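Local coordinates for protein putative transcription regulator (PDB 3K69) that probably binds DNA as a dimer through a winged helix-turn-helix domain of the Rrf2-type iron-dependent regulator family and thereby controls transcription, at residues Gln144-Leu147 with Thr152-Gln155; Lys8-Val13 with Arg46-Val51; Asp81-Thr86 with Arg129-Tyr134; Ile91-Phe96 with Asp122-Ala127; His136-Ala141 with Leu154-Asp159. One frame throughout, in Å; residues are numbered along the deposited sequence.

Overall arrangement
Interaction 2 is the contact of the probable DNA-binding head, a well buried, mainly apolar meeting of helix 9-22 with helix 46-54. Interaction 3 touches it through Phe-11, Tyr-83 and Thr-86 and joins the head to the long helix 111-136 by a salt bridge and aromatic rings. Further along that helix, interaction 4 holds a loop by ring packing near the periphery, about 19 Å from the centre of the chain. Interactions 1 and 5 share helices 140-148 and 152-160: the first is polar, a carboxylate at a helix start, the second a small aromatic contact towards the surface. Phe-153 and Phe-138 join these two, and all five regions touch the second subunit.

Interaction 1: Gln144-Leu147 with Thr152-Gln155; sequences QADL and TFLQ
The first torsion of Asp-146 (chi1 -168°) swings CG to the far side from its own backbone N and carries the carboxylate to the start of helix 152-160, while that of Phe-153 (chi1 -71°) folds the ring back beside its N, slanting against the same carboxylate. Asp-146 OD1 takes the backbone N-H of Phe-153 in a nearly straight bond, N to OD1 3.0 Å at 164°, received on the anti side and somewhat out of the carboxylate plane. Thr-152 N lies 2.9 Å from Asp-146 OD1, so the oxygen sits among the early amides of the helix, where N-H groups have no preceding turn to bond to. The acid lies at the N-terminal end of helix 152-160, joining the two consecutive C-terminal helices, 140-148 and 152-160, across their short connection. A water 2.8 Å from Asp-146 OD1 also accepts from Leu-154 N at 3.1 Å. The Phe-153 ring slants across the acid, its CD2 3.4 Å from Asp-146 CG, and packs on Leu-123 of the second subunit. Asp-146 OD2 bonds Thr-119 OG1 of the second subunit. Replacing Asp-146 by an alanine would probably leave Phe-153 N and that threonine hydroxyl without this acceptor and open a gap beside the ring. Thr-152 OG1 turns back to His-149 O.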
# COMPACT_ATOMS: atom_id res chain seq x y z
N GLN A 144 10.70 -3.97 18.68
CA GLN A 144 11.57 -3.45 19.73
C GLN A 144 13.03 -3.87 19.58
O GLN A 144 13.94 -3.05 19.81
CB GLN A 144 11.06 -3.85 21.08
CG GLN A 144 11.90 -3.26 22.21
CD GLN A 144 11.19 -3.41 23.52
OE1 GLN A 144 11.04 -4.51 23.99
NE2 GLN A 144 10.72 -2.31 24.09
N ALA A 145 13.26 -5.13 19.18
CA ALA A 145 14.61 -5.59 18.79
C ALA A 145 15.30 -4.73 17.72
O ALA A 145 16.48 -4.41 17.85
CB ALA A 145 14.57 -7.08 18.35
N ASP A 146 14.57 -4.39 16.66
CA ASP A 146 15.07 -3.54 15.59
C ASP A 146 15.36 -2.08 16.04
O ASP A 146 16.34 -1.47 15.64
CB ASP A 146 14.07 -3.47 14.41
CG ASP A 146 14.70 -2.83 13.20
OD1 ASP A 146 15.43 -3.54 12.46
OD2 ASP A 146 14.53 -1.61 13.03
N LEU A 147 14.46 -1.54 16.85
CA LEU A 147 14.62 -0.22 17.46
C LEU A 147 15.91 -0.13 18.26
O LEU A 147 16.54 0.92 18.29
CB LEU A 147 13.47 0.01 18.42
CG LEU A 147 13.02 1.41 18.77
CD1 LEU A 147 12.16 2.03 17.65
CD2 LEU A 147 12.25 1.27 20.10
N THR A 152 17.86 -4.98 11.81
CA THR A 152 17.34 -6.34 12.09
C THR A 152 16.29 -6.78 11.04
O THR A 152 16.31 -7.89 10.56
CB THR A 152 16.77 -6.41 13.55
OG1 THR A 152 17.86 -6.36 14.48
CG2 THR A 152 15.96 -7.66 13.79
N PHE A 153 15.37 -5.89 10.67
CA PHE A 153 14.42 -6.20 9.60
C PHE A 153 15.11 -6.36 8.26
O PHE A 153 14.70 -7.22 7.47
CB PHE A 153 13.29 -5.16 9.50
CG PHE A 153 12.34 -5.23 10.63
CD1 PHE A 153 11.57 -6.37 10.84
CD2 PHE A 153 12.14 -4.13 11.47
CE1 PHE A 153 10.69 -6.44 11.92
CE2 PHE A 153 11.25 -4.20 12.53
CZ PHE A 153 10.52 -5.34 12.75
N LEU A 154 16.14 -5.56 8.01
CA LEU A 154 16.86 -5.63 6.75
C LEU A 154 17.61 -6.96 6.62
O LEU A 154 17.62 -7.56 5.56
CB LEU A 154 17.82 -4.45 6.56
CG LEU A 154 17.19 -3.06 6.40
CD1 LEU A 154 18.25 -1.94 6.41
CD2 LEU A 154 16.27 -3.00 5.13
N GLN A 155 18.20 -7.41 7.73
CA GLN A 155 18.87 -8.71 7.80
C GLN A 155 17.90 -9.88 7.61
O GLN A 155 18.19 -10.79 6.86
CB GLN A 155 19.65 -8.84 9.10
CG GLN A 155 20.56 -10.06 9.17
CD GLN A 155 21.57 -10.11 8.03
OE1 GLN A 155 22.46 -9.26 7.92
NE2 GLN A 155 21.44 -11.11 7.16
O HOH W 1 16.15 -3.01 9.81

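Interaction 2: Lys8-Val13 with Arg46-Val51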
# COMPACT_ATOMS: atom_id res chain seq x y z
N LYS A 8 -3.28 6.43 7.80
CA LYS A 8 -2.27 5.35 7.80
C LYS A 8 -1.16 5.63 8.86
O LYS A 8 -0.43 4.71 9.27
CB LYS A 8 -1.69 5.16 6.41
CG LYS A 8 -2.63 4.43 5.46
CD LYS A 8 -1.85 3.76 4.29
CE LYS A 8 -1.41 4.79 3.23
N LEU A 9 -1.10 6.90 9.33
CA LEU A 9 -0.31 7.31 10.52
C LEU A 9 -0.70 6.51 11.80
O LEU A 9 0.08 6.41 12.76
CB LEU A 9 -0.46 8.80 10.75
CG LEU A 9 0.43 9.51 11.77
CD1 LEU A 9 1.96 9.27 11.59
CD2 LEU A 9 0.10 10.99 11.67
N ASP A 10 -1.88 5.91 11.77
CA ASP A 10 -2.42 5.23 12.94
C ASP A 10 -1.55 4.06 13.37
O ASP A 10 -1.50 3.79 14.55
CB ASP A 10 -3.84 4.73 12.69
CG ASP A 10 -4.89 5.86 12.70
OD1 ASP A 10 -4.54 6.99 13.11
OD2 ASP A 10 -6.04 5.64 12.31
N PHE A 11 -0.99 3.31 12.41
CA PHE A 11 -0.13 2.19 12.77
C PHE A 11 1.06 2.68 13.63
O PHE A 11 1.33 2.14 14.72
CB PHE A 11 0.37 1.45 11.53
CG PHE A 11 1.32 0.28 11.85
CD1 PHE A 11 0.84 -0.86 12.48
CD2 PHE A 11 2.63 0.30 11.47
CE1 PHE A 11 1.68 -1.92 12.77
CE2 PHE A 11 3.47 -0.77 11.72
CZ PHE A 11 2.98 -1.89 12.39
N SER A 12 1.76 3.70 13.15
CA SER A 12 2.87 4.28 13.91
C SER A 12 2.44 4.83 15.26
O SER A 12 3.14 4.68 16.24
CB SER A 12 3.57 5.37 13.09
OG SER A 12 4.69 5.94 13.79
N VAL A 13 1.29 5.49 15.31
CA VAL A 13 0.76 5.98 16.59
C VAL A 13 0.61 4.82 17.57
O VAL A 13 0.99 4.97 18.72
CB VAL A 13 -0.57 6.72 16.42
CG1 VAL A 13 -1.20 7.06 17.80
CG2 VAL A 13 -0.32 7.98 15.60
N ARG A 46 -6.32 10.03 20.25
CA ARG A 46 -7.36 9.60 21.19
C ARG A 46 -8.10 8.39 20.64
O ARG A 46 -8.38 7.44 21.37
CB ARG A 46 -8.33 10.77 21.48
CG ARG A 46 -9.67 10.44 22.19
CD ARG A 46 -10.53 11.76 22.53
NE ARG A 46 -11.59 11.55 23.53
CZ ARG A 46 -11.39 11.22 24.82
NH1 ARG A 46 -10.16 11.02 25.32
NH2 ARG A 46 -12.43 11.06 25.64
N ASN A 47 -8.41 8.44 19.36
CA ASN A 47 -9.12 7.35 18.74
C ASN A 47 -8.32 6.05 18.72
O ASN A 47 -8.85 5.00 19.03
CB ASN A 47 -9.56 7.68 17.31
CG ASN A 47 -10.37 6.56 16.69
OD1 ASN A 47 -11.48 6.27 17.12
ND2 ASN A 47 -9.79 5.89 15.69
N ILE A 48 -7.05 6.13 18.36
CA ILE A 48 -6.21 4.92 18.31
C ILE A 48 -6.00 4.31 19.71
O ILE A 48 -6.07 3.11 19.87
CB ILE A 48 -4.87 5.18 17.58
CG1 ILE A 48 -5.14 5.25 16.09
CG2 ILE A 48 -3.84 4.03 17.83
CD1 ILE A 48 -5.72 3.92 15.52
N LEU A 49 -5.78 5.15 20.72
CA LEU A 49 -5.59 4.67 22.09
C LEU A 49 -6.87 3.95 22.56
O LEU A 49 -6.79 2.93 23.22
CB LEU A 49 -5.20 5.79 23.03
CG LEU A 49 -3.83 6.43 22.83
CD1 LEU A 49 -3.66 7.60 23.81
CD2 LEU A 49 -2.70 5.43 22.98
N SER A 50 -8.02 4.49 22.17
CA SER A 50 -9.33 3.91 22.47
C SER A 50 -9.50 2.56 21.78
O SER A 50 -9.88 1.59 22.43
CB SER A 50 -10.43 4.88 22.06
OG SER A 50 -11.65 4.21 21.92
N VAL A 51 -9.15 2.49 20.50
CA VAL A 51 -9.18 1.23 19.73
C VAL A 51 -8.25 0.16 20.37
O VAL A 51 -8.61 -1.02 20.49
CB VAL A 51 -8.85 1.47 18.22
CG1 VAL A 51 -8.71 0.16 17.46
CG2 VAL A 51 -9.93 2.31 17.57
O HOH W 2 -7.61 7.49 14.16
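Ile-48 has the most surface buried here, fitting against Asp-10 and Val-13 where helix 9-22 meets helix 46-54 in the winged helix-turn-helix domain. In this fold helices 31-38 and 46-54 would make up the helix-turn-helix, the latter probably being the recognition helix, with strands 59-61 and 67-69 as the wing; helix 9-22 backs it. The two branches of Ile-48 divide the work. CG1, set beside the backbone N with chi1 -75°, runs with CD1 against the acid side chain: Ile-48 CG1 is 3.5 Å from Asp-10 CG, and Ile-48 CD1 3.5 Å from Asp-10 CB. The other branch, CG2, goes to the valine, with Ile-48 CG2 4.0 Å from Val-13 CG1, a plain apolar touch. Asp-10 therefore lends its carbon skeleton and the flank of its carboxylate to the hydrophobic contact. Val-13, one turn further along its helix, also rests on Leu-38, Leu-40 and Ile-45, which places the pair in the core of the head, and it packs on Thr-98 of the second subunit as well. No direct polar bond crosses between the two helices. The polar link is a water beside the contact, which donates to Asp-10 OD2 at 3.1 Å and accepts from Asn-47 ND2 at 3.1 Å.

Interaction 3: Asp81-Thr86 with Arg129-Tyr134; sequences DLYDLT and RQYRAY. With DMS (dimethyl sulfoxide), chain C.
Tyr-83 meets two side chains of helix 111-136 steeply, Arg-132 at its edge and Tyr-131 toward its face. Its rim, at CE1, sits over one face of the Arg-132 guanidinium, while Arg-132 NH1 comes in at the ring's edge, 3.6 Å from Tyr-83 CD1. Tyr-131 turns its edge to the Tyr-83 face in an offset edge-to-face pair, centroids 5.7 Å apart and planes at 79°. The arginine chain, extended from CG to NE, runs past Asp-84 and forms a salt bridge: NH1 to Asp-84 OD1 is 2.9 Å at 153°, with the oxygen in the guanidinium plane but met out of the carboxylate plane. The guanidinium is fixed on its other sides by Asp-128 at NE and the carbonyl of Ile-87 at NH2, and Asp-84 OD2 is held by His-136. A leucine in place of Arg-132 would probably leave Asp-84 OD1 without its charged mate and the Tyr-83 edge less firmly packed. A dimethyl sulfoxide, probably from the crystallisation liquor, lies by Tyr-83 OH. The axes of segments 81-86 and 129-134 pass 10.0 Å apart at 129°; helix 79-86 also packs on helices 9-22 and 46-54, and so links them to helix 111-136.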
# COMPACT_ATOMS: atom_id res chain seq x y z
N ASP A 81 -1.46 -8.53 13.17
CA ASP A 81 -2.68 -8.25 13.90
C ASP A 81 -2.79 -6.76 14.20
O ASP A 81 -3.80 -6.16 13.95
CB ASP A 81 -2.73 -9.05 15.22
CG ASP A 81 -2.96 -10.53 15.01
OD1 ASP A 81 -3.37 -10.90 13.89
OD2 ASP A 81 -2.74 -11.31 15.96
N LEU A 82 -1.74 -6.16 14.71
CA LEU A 82 -1.77 -4.71 14.99
C LEU A 82 -2.00 -3.86 13.73
O LEU A 82 -2.85 -2.94 13.73
CB LEU A 82 -0.47 -4.30 15.70
CG LEU A 82 -0.42 -2.84 16.17
CD1 LEU A 82 -1.59 -2.57 17.13
CD2 LEU A 82 1.00 -2.51 16.80
N TYR A 83 -1.27 -4.19 12.65
CA TYR A 83 -1.39 -3.49 11.36
C TYR A 83 -2.84 -3.58 10.84
O TYR A 83 -3.42 -2.59 10.43
CB TYR A 83 -0.39 -4.06 10.30
CG TYR A 83 -0.35 -3.21 9.05
CD1 TYR A 83 -1.30 -3.38 8.03
CD2 TYR A 83 0.58 -2.19 8.92
CE1 TYR A 83 -1.31 -2.55 6.92
CE2 TYR A 83 0.59 -1.34 7.78
CZ TYR A 83 -0.37 -1.53 6.79
OH TYR A 83 -0.39 -0.72 5.66
N ASP A 84 -3.40 -4.79 10.89
CA ASP A 84 -4.73 -5.04 10.38
C ASP A 84 -5.78 -4.29 11.19
O ASP A 84 -6.75 -3.77 10.62
CB ASP A 84 -5.05 -6.54 10.31
CG ASP A 84 -4.14 -7.33 9.35
OD1 ASP A 84 -3.45 -6.75 8.45
OD2 ASP A 84 -4.12 -8.56 9.52
N LEU A 85 -5.56 -4.18 12.51
CA LEU A 85 -6.47 -3.41 13.36
C LEU A 85 -6.39 -1.92 13.07
O LEU A 85 -7.41 -1.26 12.93
CB LEU A 85 -6.21 -3.70 14.84
CG LEU A 85 -7.07 -3.00 15.91
CD1 LEU A 85 -8.57 -3.37 15.80
CD2 LEU A 85 -6.47 -3.30 17.30
N THR A 86 -5.20 -1.37 12.98
CA THR A 86 -5.04 0.06 12.84
C THR A 86 -5.25 0.55 11.41
O THR A 86 -5.59 1.70 11.21
CB THR A 86 -3.66 0.52 13.37
OG1 THR A 86 -2.62 -0.10 12.62
CG2 THR A 86 -3.50 0.15 14.87
N ARG A 129 -3.02 -8.97 0.40
CA ARG A 129 -2.81 -10.08 1.32
C ARG A 129 -1.33 -10.43 1.43
O ARG A 129 -0.86 -10.71 2.51
CB ARG A 129 -3.65 -11.31 0.95
CG ARG A 129 -5.07 -11.13 1.40
CD ARG A 129 -5.82 -12.40 1.40
NE ARG A 129 -6.19 -12.83 0.06
CZ ARG A 129 -7.37 -12.58 -0.51
NH1 ARG A 129 -8.28 -11.84 0.10
NH2 ARG A 129 -7.62 -13.03 -1.73
N GLN A 130 -0.60 -10.37 0.32
CA GLN A 130 0.84 -10.65 0.32
C GLN A 130 1.58 -9.57 1.14
O GLN A 130 2.47 -9.88 1.93
CB GLN A 130 1.37 -10.78 -1.10
CG GLN A 130 2.90 -10.87 -1.19
CD GLN A 130 3.41 -11.66 -2.39
OE1 GLN A 130 2.80 -12.67 -2.78
NE2 GLN A 130 4.56 -11.21 -2.99
N TYR A 131 1.14 -8.33 1.02
CA TYR A 131 1.68 -7.23 1.83
C TYR A 131 1.46 -7.46 3.30
O TYR A 131 2.40 -7.35 4.12
CB TYR A 131 1.06 -5.89 1.39
CG TYR A 131 1.51 -4.68 2.16
CD1 TYR A 131 2.78 -4.21 2.03
CD2 TYR A 131 0.64 -3.98 3.00
CE1 TYR A 131 3.21 -3.08 2.72
CE2 TYR A 131 1.05 -2.89 3.70
CZ TYR A 131 2.35 -2.44 3.57
OH TYR A 131 2.83 -1.35 4.26
N ARG A 132 0.22 -7.78 3.66
CA ARG A 132 -0.16 -7.92 5.06
C ARG A 132 0.48 -9.15 5.69
O ARG A 132 0.88 -9.09 6.85
CB ARG A 132 -1.68 -7.90 5.21
CG ARG A 132 -2.28 -6.53 4.98
CD ARG A 132 -3.80 -6.54 4.94
NE ARG A 132 -4.26 -5.18 4.66
CZ ARG A 132 -4.56 -4.27 5.58
NH1 ARG A 132 -4.51 -4.56 6.88
NH2 ARG A 132 -4.93 -3.06 5.19
N ALA A 133 0.67 -10.22 4.90
CA ALA A 133 1.42 -11.44 5.32
C ALA A 133 2.80 -11.09 5.85
O ALA A 133 3.31 -11.74 6.77
CB ALA A 133 1.54 -12.49 4.13
N TYR A 134 3.43 -10.07 5.28
CA TYR A 134 4.77 -9.67 5.74
C TYR A 134 4.78 -9.36 7.26
O TYR A 134 5.61 -9.90 8.01
CB TYR A 134 5.32 -8.48 4.94
CG TYR A 134 6.58 -7.92 5.55
CD1 TYR A 134 7.80 -8.60 5.40
CD2 TYR A 134 6.54 -6.81 6.36
CE1 TYR A 134 8.92 -8.15 6.00
CE2 TYR A 134 7.69 -6.33 6.94
CZ TYR A 134 8.88 -7.02 6.76
OH TYR A 134 10.02 -6.57 7.36
S DMS C . 2.20 1.81 6.03
O DMS C . 0.80 1.27 5.06
C1 DMS C . 3.50 2.55 5.03
C2 DMS C . 1.71 3.29 6.97
O HOH W 3 -0.80 -7.09 8.48

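Interaction 4: Ile91-Phe96 with Asp122-Ala127; sequences ISYARF and DLFTVA
One face of the Tyr-93 ring is covered by Phe-124 CB, which sits 3.6 Å from the ring centroid and 6° off the normal, a CH-pi contact over the centre. The Phe-124 ring itself is canted at 48° to that of Tyr-93, and its edge reaches the backbone of the loop, Phe-124 CE2 lying 4.1 Å from Phe-96 O. On one flank of the ring, beside the hydroxyl-bearing carbon, Tyr-93 CE2 lies 3.5 Å from Thr-125 OG1, which approaches obliquely. That hydroxyl bonds the carbonyl of Thr-121 and also receives a water at 2.8 Å, which donates to Ile-91 O as well and so ties the loop to the helix. Tyr-93 sits within an ST turn, in which Ser-92 OG accepts from Ala-94 N at 3.2 Å. Phe-124 also packs on Tyr-135 of the second subunit, so the loop is held on helix 111-136 next to the dimer interface; in Rrf2-type regulators this long helix is probably the dimerisation helix.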
# COMPACT_ATOMS: atom_id res chain seq x y z
N ILE A 91 -11.96 -3.31 1.10
CA ILE A 91 -12.79 -4.23 0.30
C ILE A 91 -13.01 -3.61 -1.11
O ILE A 91 -12.66 -4.25 -2.13
CB ILE A 91 -14.13 -4.60 1.01
CG1 ILE A 91 -13.83 -5.35 2.32
CG2 ILE A 91 -15.07 -5.45 0.09
CD1 ILE A 91 -13.84 -4.45 3.59
N SER A 92 -13.55 -2.38 -1.16
CA SER A 92 -13.67 -1.65 -2.44
C SER A 92 -12.40 -0.88 -2.89
O SER A 92 -11.91 0.04 -2.21
CB SER A 92 -14.81 -0.66 -2.40
OG SER A 92 -14.86 0.03 -3.63
N TYR A 93 -11.93 -1.23 -4.08
CA TYR A 93 -10.81 -0.53 -4.73
C TYR A 93 -11.31 0.42 -5.83
O TYR A 93 -10.51 0.88 -6.66
CB TYR A 93 -9.81 -1.53 -5.30
CG TYR A 93 -8.96 -2.21 -4.27
CD1 TYR A 93 -7.80 -1.59 -3.79
CD2 TYR A 93 -9.34 -3.41 -3.69
CE1 TYR A 93 -7.01 -2.18 -2.82
CE2 TYR A 93 -8.56 -4.03 -2.73
CZ TYR A 93 -7.40 -3.39 -2.28
OH TYR A 93 -6.62 -3.96 -1.31
N ALA A 94 -12.60 0.74 -5.84
CA ALA A 94 -13.18 1.58 -6.90
C ALA A 94 -12.42 2.90 -7.18
O ALA A 94 -12.30 3.31 -8.32
CB ALA A 94 -14.69 1.89 -6.65
N ARG A 95 -11.93 3.57 -6.14
CA ARG A 95 -11.22 4.83 -6.34
C ARG A 95 -9.94 4.64 -7.17
O ARG A 95 -9.42 5.60 -7.71
CB ARG A 95 -10.83 5.47 -4.98
CG ARG A 95 -9.99 4.59 -4.10
N PHE A 96 -9.41 3.42 -7.21
CA PHE A 96 -8.18 3.13 -7.96
C PHE A 96 -8.41 2.40 -9.29
O PHE A 96 -7.46 1.97 -9.92
CB PHE A 96 -7.32 2.25 -7.09
CG PHE A 96 -6.96 2.87 -5.78
CD1 PHE A 96 -6.35 4.10 -5.74
CD2 PHE A 96 -7.20 2.20 -4.59
CE1 PHE A 96 -5.98 4.67 -4.54
CE2 PHE A 96 -6.83 2.76 -3.39
CZ PHE A 96 -6.22 4.00 -3.36
N ASP A 122 -9.46 -8.21 -7.88
CA ASP A 122 -8.82 -9.44 -7.45
C ASP A 122 -7.28 -9.27 -7.34
O ASP A 122 -6.68 -9.67 -6.33
CB ASP A 122 -9.14 -10.58 -8.39
CG ASP A 122 -10.59 -11.05 -8.32
OD1 ASP A 122 -11.37 -10.60 -7.42
OD2 ASP A 122 -10.96 -11.89 -9.18
N LEU A 123 -6.69 -8.68 -8.37
CA LEU A 123 -5.28 -8.36 -8.39
C LEU A 123 -4.80 -7.59 -7.10
O LEU A 123 -3.89 -8.04 -6.40
CB LEU A 123 -4.93 -7.59 -9.65
CG LEU A 123 -3.43 -7.31 -9.89
CD1 LEU A 123 -2.62 -8.58 -10.17
CD2 LEU A 123 -3.18 -6.22 -10.95
N PHE A 124 -5.44 -6.45 -6.84
CA PHE A 124 -5.13 -5.58 -5.69
C PHE A 124 -5.39 -6.28 -4.36
O PHE A 124 -4.62 -6.12 -3.41
CB PHE A 124 -6.00 -4.32 -5.74
CG PHE A 124 -5.72 -3.39 -6.88
CD1 PHE A 124 -4.47 -3.29 -7.47
CD2 PHE A 124 -6.71 -2.57 -7.35
CE1 PHE A 124 -4.24 -2.38 -8.54
CE2 PHE A 124 -6.50 -1.67 -8.41
CZ PHE A 124 -5.24 -1.57 -8.98
N THR A 125 -6.45 -7.09 -4.29
CA THR A 125 -6.77 -7.83 -3.06
C THR A 125 -5.75 -8.91 -2.76
O THR A 125 -5.28 -9.03 -1.63
CB THR A 125 -8.19 -8.42 -3.08
OG1 THR A 125 -9.12 -7.38 -3.39
CG2 THR A 125 -8.55 -9.05 -1.73
N VAL A 126 -5.38 -9.70 -3.76
CA VAL A 126 -4.34 -10.69 -3.56
C VAL A 126 -3.00 -10.03 -3.15
O VAL A 126 -2.30 -10.51 -2.24
CB VAL A 126 -4.17 -11.61 -4.82
CG1 VAL A 126 -3.02 -12.56 -4.64
CG2 VAL A 126 -5.51 -12.41 -5.08
N ALA A 127 -2.64 -8.94 -3.85
CA ALA A 127 -1.40 -8.23 -3.59
C ALA A 127 -1.44 -7.71 -2.17
O ALA A 127 -0.45 -7.80 -1.48
CB ALA A 127 -1.21 -7.03 -4.60
O HOH W 4 -11.48 -6.58 -2.12

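Interaction 5: His136-Ala141 with Leu154-Asp159; sequences HQFTMA and LQHEQD
Phe-138 and His-156 meet through one carbon each, Phe-138 CE1 3.7 Å from His-156 CD2, each slanting to the other's ring. The two side chains pass in opposite directions, with ring centroids 5.5 Å apart and planes inclined at 33°. Both side chains fold back beside their own backbone N, chi1 -55° for Phe-138 and -73° for His-156, which turns each toward the other, between the loop 137-139 and helix 152-160. Around this first shell Gln-137 CB lies over one face of the Phe-138 ring, 4.0 Å above its plane, and Phe-153 and Tyr-134 meet the same ring edge-to-face. The backbone of Phe-138 is hydrogen-bonded to Leu-79, which fixes the loop against helix 79-86. On helix 152-160 Gln-155 NE2 gives Asp-159 OD1 a bond of 2.7 Å one turn on, and Glu-157 makes a salt bridge with Arg-129 of the second subunit. Beyond Phe-138, Thr-139 takes the N-cap position of helix 140-148: its OG1 accepts from Ala-141 N at 3.0 Å, a weak bond, while its own N goes to Asp-142. Phe-138 therefore sits one residue ahead of an N-cap, in the turn that leads from helix 111-136 into the C-terminal helix pair.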
# COMPACT_ATOMS: atom_id res chain seq x y z
N HIS A 136 2.62 -10.20 9.56
CA HIS A 136 2.26 -11.34 10.40
C HIS A 136 3.40 -12.26 10.83
O HIS A 136 3.21 -13.05 11.77
CB HIS A 136 1.12 -12.16 9.77
CG HIS A 136 -0.21 -11.51 9.93
ND1 HIS A 136 -0.99 -11.69 11.05
CD2 HIS A 136 -0.84 -10.57 9.19
CE1 HIS A 136 -2.09 -10.97 10.94
NE2 HIS A 136 -2.01 -10.26 9.83
N GLN A 137 4.55 -12.16 10.17
CA GLN A 137 5.75 -12.87 10.57
C GLN A 137 6.34 -12.40 11.88
O GLN A 137 7.13 -13.12 12.45
CB GLN A 137 6.89 -12.71 9.55
CG GLN A 137 6.58 -13.09 8.13
CD GLN A 137 7.72 -12.72 7.24
OE1 GLN A 137 7.89 -11.55 6.89
NE2 GLN A 137 8.54 -13.70 6.90
N PHE A 138 6.00 -11.19 12.33
CA PHE A 138 6.71 -10.56 13.45
C PHE A 138 5.80 -10.20 14.58
O PHE A 138 4.57 -10.15 14.42
CB PHE A 138 7.40 -9.26 13.01
CG PHE A 138 8.33 -9.44 11.85
CD1 PHE A 138 9.50 -10.17 12.00
CD2 PHE A 138 8.01 -8.94 10.62
CE1 PHE A 138 10.35 -10.37 10.91
CE2 PHE A 138 8.84 -9.17 9.54
CZ PHE A 138 10.02 -9.86 9.70
N THR A 139 6.43 -9.87 15.70
CA THR A 139 5.75 -9.34 16.87
C THR A 139 6.32 -7.99 17.22
O THR A 139 7.32 -7.57 16.67
CB THR A 139 5.87 -10.24 18.14
OG1 THR A 139 7.20 -10.16 18.65
CG2 THR A 139 5.48 -11.69 17.87
N MSE A 140 5.67 -7.35 18.18
CA MSE A 140 6.18 -6.11 18.75
C MSE A 140 7.55 -6.30 19.41
O MSE A 140 8.29 -5.33 19.50
CB MSE A 140 5.18 -5.53 19.77
CG MSE A 140 4.01 -4.75 19.17
SE MSE A 140 4.55 -3.14 18.16
CE MSE A 140 5.39 -2.10 19.68
N ALA A 141 7.88 -7.52 19.88
CA ALA A 141 9.19 -7.79 20.43
C ALA A 141 10.25 -7.74 19.33
O ALA A 141 11.34 -7.29 19.55
CB ALA A 141 9.22 -9.19 21.16
N LEU A 154 16.14 -5.56 8.01
CA LEU A 154 16.86 -5.63 6.75
C LEU A 154 17.61 -6.96 6.62
O LEU A 154 17.62 -7.56 5.56
CB LEU A 154 17.82 -4.45 6.56
CG LEU A 154 17.19 -3.06 6.40
CD1 LEU A 154 18.25 -1.94 6.41
CD2 LEU A 154 16.27 -3.00 5.13
N GLN A 155 18.20 -7.41 7.73
CA GLN A 155 18.87 -8.71 7.80
C GLN A 155 17.90 -9.88 7.61
O GLN A 155 18.19 -10.79 6.86
CB GLN A 155 19.65 -8.84 9.10
CG GLN A 155 20.56 -10.06 9.17
CD GLN A 155 21.57 -10.11 8.03
OE1 GLN A 155 22.46 -9.26 7.92
NE2 GLN A 155 21.44 -11.11 7.16
N HIS A 156 16.74 -9.82 8.25
CA HIS A 156 15.68 -10.83 8.03
C HIS A 156 15.31 -10.94 6.52
O HIS A 156 15.11 -12.02 6.00
CB HIS A 156 14.40 -10.48 8.82
CG HIS A 156 14.47 -10.70 10.31
ND1 HIS A 156 15.00 -11.83 10.89
CD2 HIS A 156 13.97 -9.96 11.34
CE1 HIS A 156 14.86 -11.76 12.20
NE2 HIS A 156 14.24 -10.64 12.50
N GLU A 157 15.19 -9.80 5.82
CA GLU A 157 14.94 -9.80 4.38
C GLU A 157 16.08 -10.50 3.62
O GLU A 157 15.84 -11.38 2.77
CB GLU A 157 14.79 -8.39 3.86
CG GLU A 157 14.34 -8.30 2.42
CD GLU A 157 14.29 -6.89 1.87
OE1 GLU A 157 15.15 -6.06 2.22
OE2 GLU A 157 13.40 -6.62 1.04
N GLN A 158 17.31 -10.10 3.89
CA GLN A 158 18.46 -10.79 3.28
C GLN A 158 18.39 -12.29 3.53
O GLN A 158 18.55 -13.06 2.60
CB GLN A 158 19.80 -10.25 3.80
CG GLN A 158 20.09 -8.83 3.42
CD GLN A 158 19.97 -8.60 1.92
OE1 GLN A 158 20.78 -9.11 1.12
NE2 GLN A 158 18.93 -7.86 1.51
N ASP A 159 18.14 -12.70 4.77
CA ASP A 159 18.12 -14.13 5.13
C ASP A 159 17.02 -14.90 4.39
O ASP A 159 17.18 -16.07 4.05
CB ASP A 159 17.93 -14.34 6.64
CG ASP A 159 19.09 -13.80 7.47
OD1 ASP A 159 20.19 -13.53 6.94
OD2 ASP A 159 18.90 -13.65 8.69